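PDB 4KV2: ESX-1 secretion system protein eccD1 from Mycobacterium tuberculosis, which forms part of the ESX-1 type VII secretion system, which delivers virulence factors, EsxA and EsxB among them, into host cells during infection. Local coordinates for residues Asp32-Val35 with Ala36-Glu40; Leu73-Ser76 with Leu77-Gly81. One frame throughout, in Å; residues are numbered along the deposited sequence.

How the contacts relate
Both contacts are local ones within a single ubiquitin-like domain, and they follow each other along the chain. Contact 1 lies wholly on helix 31-41, which comes after the hairpin of strands 5-12 and 15-22 and packs on the mixed sheet. Contact 2 falls later, in the loop between strands 62-64 and 86-91. Their centres are about 19 Å apart and their nearest atoms about 7 Å, without touching. Tyr30, the residue just ahead of the helix, links them: its backbone O accepts a bond from Thr34 OG1 of contact 1, and it packs against Leu77 of contact 2. Both thus meet the 23-30 link, but contact 1 alone takes part in the two-chain interface.

Contact 1: residues Asp32-Val35 with Ala36-Glu40; sequences DDTV and AVLSE
Thr34 and Leu38 sit one helical turn apart and run side by side, with Thr34 CG2 4.0 Å from Leu38 CD1. Thr34 turns its methyl group anti to the backbone N, which leaves OG1 beside that nitrogen, where it bonds back to the carbonyl of Tyr30. This is the close-packed side of the helix: Leu38 leans on Leu90 of strand 86-91, on Thr17 and on Phe55, Thr34 meets Leu19 of strand 15-22, and Val35 lies against Leu90 and Trp61. Underneath, the main chain is held by successive i to i+4 bonds. Leu38 N reaches Thr34 O at 2.9 Å with a nearly straight N-H (164°), and Ser39 N reaches Val35 O at the same length. Val37 N gives the shortest of the set, 2.8 Å to Asp33 O, and the same oxygen is brushed by Val37 CG2 at 3.1 Å. Ala36 N makes the longest, 3.1 Å to Asp32 O, its methyl resting near the carbonyls of Asp32 and Asp33. The looser edge is at exposed Asp32, beside Asp33 of the second subunit. That subunit covers part of this side: its Asp33 N bonds to Asp33 OD2, its Thr29 packs on Ala36 and its Met3 on buried Val37. The result is the amphipathic helix of a ubiquitin-like beta-grasp fold, its apolar face laid across the sheet.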
# COMPACT_ATOMS: atom_id res chain seq x y z
N ASP A 32 4.17 -3.32 -6.47
CA ASP A 32 4.66 -2.23 -7.33
C ASP A 32 4.52 -0.86 -6.64
O ASP A 32 5.44 -0.06 -6.66
CB ASP A 32 3.99 -2.26 -8.69
CG ASP A 32 4.46 -3.43 -9.54
OD1 ASP A 32 5.70 -3.74 -9.59
OD2 ASP A 32 3.59 -4.02 -10.20
N ASP A 33 3.37 -0.61 -6.03
CA ASP A 33 3.20 0.64 -5.29
C ASP A 33 4.03 0.67 -3.97
O ASP A 33 4.41 1.75 -3.51
CB ASP A 33 1.72 0.95 -5.06
CG ASP A 33 1.00 1.51 -6.32
OD1 ASP A 33 1.61 1.59 -7.42
OD2 ASP A 33 -0.19 1.87 -6.22
N THR A 34 4.35 -0.50 -3.39
CA THR A 34 5.28 -0.59 -2.25
C THR A 34 6.66 -0.07 -2.66
O THR A 34 7.27 0.74 -1.96
CB THR A 34 5.40 -2.04 -1.68
OG1 THR A 34 4.11 -2.48 -1.23
CG2 THR A 34 6.35 -2.15 -0.54
N VAL A 35 7.13 -0.53 -3.82
CA VAL A 35 8.41 -0.08 -4.34
C VAL A 35 8.35 1.43 -4.56
O VAL A 35 9.26 2.16 -4.19
CB VAL A 35 8.77 -0.82 -5.67
CG1 VAL A 35 9.94 -0.15 -6.35
CG2 VAL A 35 9.04 -2.28 -5.40
N ALA A 36 7.24 1.90 -5.11
CA ALA A 36 7.10 3.31 -5.43
C ALA A 36 7.11 4.20 -4.16
O ALA A 36 7.76 5.24 -4.11
CB ALA A 36 5.86 3.52 -6.25
N VAL A 37 6.38 3.74 -3.14
CA VAL A 37 6.35 4.43 -1.84
C VAL A 37 7.73 4.47 -1.21
O VAL A 37 8.18 5.55 -0.75
CB VAL A 37 5.32 3.74 -0.89
CG1 VAL A 37 5.49 4.23 0.54
CG2 VAL A 37 3.91 3.99 -1.41
N LEU A 38 8.44 3.33 -1.20
CA LEU A 38 9.75 3.26 -0.55
C LEU A 38 10.74 4.16 -1.29
O LEU A 38 11.54 4.86 -0.65
CB LEU A 38 10.28 1.84 -0.50
CG LEU A 38 9.62 0.94 0.53
CD1 LEU A 38 9.94 -0.49 0.20
CD2 LEU A 38 10.14 1.30 1.90
N SER A 39 10.63 4.19 -2.62
CA SER A 39 11.45 5.11 -3.41
C SER A 39 11.27 6.57 -2.95
O SER A 39 12.23 7.33 -2.89
CB SER A 39 11.15 4.98 -4.93
OG SER A 39 11.98 5.86 -5.69
N GLU A 40 10.03 6.97 -2.66
CA GLU A 40 9.76 8.36 -2.23
C GLU A 40 10.30 8.56 -0.81
O GLU A 40 10.98 9.55 -0.50
CB GLU A 40 8.25 8.65 -2.24
CG GLU A 40 7.58 8.54 -3.60
CD GLU A 40 7.47 9.86 -4.34
OE1 GLU A 40 7.76 10.92 -3.75
OE2 GLU A 40 7.05 9.82 -5.52

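Contact 2: residues Leu73-Ser76 with Leu77-Gly81; sequences LDQS and LDDAG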
# COMPACT_ATOMS: atom_id res chain seq x y z
N LEU A 73 5.19 -14.37 -6.01
CA LEU A 73 4.31 -13.21 -6.10
C LEU A 73 2.82 -13.54 -6.07
O LEU A 73 2.00 -12.69 -5.68
CB LEU A 73 4.62 -12.41 -7.38
CG LEU A 73 5.86 -11.54 -7.31
CD1 LEU A 73 6.33 -11.21 -8.72
CD2 LEU A 73 5.60 -10.28 -6.52
N ASP A 74 2.46 -14.76 -6.45
CA ASP A 74 1.05 -15.17 -6.35
C ASP A 74 0.63 -15.65 -4.96
O ASP A 74 -0.52 -16.03 -4.74
CB ASP A 74 0.67 -16.19 -7.43
CG ASP A 74 1.40 -17.51 -7.31
OD1 ASP A 74 2.30 -17.69 -6.48
OD2 ASP A 74 1.07 -18.40 -8.10
N GLN A 75 1.56 -15.60 -4.00
CA GLN A 75 1.27 -15.97 -2.62
C GLN A 75 1.15 -14.72 -1.77
O GLN A 75 1.67 -13.68 -2.13
CB GLN A 75 2.38 -16.88 -2.09
CG GLN A 75 2.24 -18.32 -2.55
CD GLN A 75 3.34 -19.23 -2.00
OE1 GLN A 75 3.87 -19.03 -0.89
NE2 GLN A 75 3.70 -20.23 -2.79
N SER A 76 0.41 -14.84 -0.67
CA SER A 76 0.31 -13.81 0.35
C SER A 76 1.46 -13.98 1.33
O SER A 76 2.12 -15.04 1.37
CB SER A 76 -1.01 -13.96 1.10
OG SER A 76 -1.03 -15.21 1.83
N LEU A 77 1.73 -12.94 2.12
CA LEU A 77 2.69 -13.05 3.24
C LEU A 77 2.34 -14.18 4.23
O LEU A 77 3.24 -14.85 4.76
CB LEU A 77 2.79 -11.72 3.97
CG LEU A 77 3.42 -10.57 3.17
CD1 LEU A 77 3.20 -9.27 3.93
CD2 LEU A 77 4.92 -10.77 2.96
N ASP A 78 1.05 -14.41 4.46
CA ASP A 78 0.62 -15.53 5.31
C ASP A 78 1.03 -16.87 4.68
O ASP A 78 1.57 -17.73 5.36
CB ASP A 78 -0.89 -15.55 5.51
CG ASP A 78 -1.40 -14.49 6.48
OD1 ASP A 78 -0.64 -13.95 7.31
OD2 ASP A 78 -2.61 -14.20 6.42
N ASP A 79 0.72 -17.04 3.39
CA ASP A 79 1.09 -18.25 2.63
C ASP A 79 2.59 -18.50 2.75
O ASP A 79 3.00 -19.63 2.94
CB ASP A 79 0.78 -18.11 1.14
CG ASP A 79 -0.71 -18.05 0.82
OD1 ASP A 79 -1.55 -18.59 1.59
OD2 ASP A 79 -1.04 -17.47 -0.25
N ALA A 80 3.39 -17.43 2.67
CA ALA A 80 4.84 -17.55 2.74
C ALA A 80 5.38 -17.68 4.15
O ALA A 80 6.60 -17.73 4.34
CB ALA A 80 5.50 -16.34 2.05
N GLY A 81 4.50 -17.72 5.15
CA GLY A 81 4.94 -17.87 6.52
C GLY A 81 5.64 -16.66 7.10
O GLY A 81 6.42 -16.79 8.03
O HOH W 1 -3.58 -15.95 2.32
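The backbone N-H of Asp79 points at Ser76 OG, 3.0 Å from N to OG, and the favour is returned: the backbone N of Ser76 donates to Asp79 OD2, also at 3.0 Å and almost dead straight (176°). That second donor comes from above the carboxylate plane. Together the two bonds have the pattern of a capping box, Ser76 standing in the N-cap place ahead of a single helix-like turn, 77-79, too short to be a regular helix. The serine hydroxyl can reach forward because chi1 is 65°, which sets OG between its own backbone N and carbonyl carbon. A third bond, from Ala80 N to Ser76 O at 3.0 Å, closes the turn beneath the cap.

Around these groups lie Gln75 and a water. Gln75 crosses the Asp79 side chain at a slant, its CB 3.8 Å from Asp79 CB and its OE1 just as near that CB; amide and carboxylate planes stand 77° apart. On the outer side the water lies 2.7 Å from Ser76 OG and gives a weak bond to Asp79 OD1, so the hydroxyl and carboxylate share a solvent bridge. A type I turn from Asp78 to Gly81 finishes the motif, with Gly81 N bonded to Asp78 O and Gly81 itself at positive phi.

Leu77 turns the other way and buries its side chain against Tyr30, just ahead of helix 31-41. The backbones of Leu73 and Gln75 bond to those of Glu28 and Met27, and Asp78 is tied likewise to Ala23, while Ala80 O takes a bond from Arg65. The capped turn is thus stitched to the link between strand 15-22 and helix 31-41, before the chain runs on into strand 86-91.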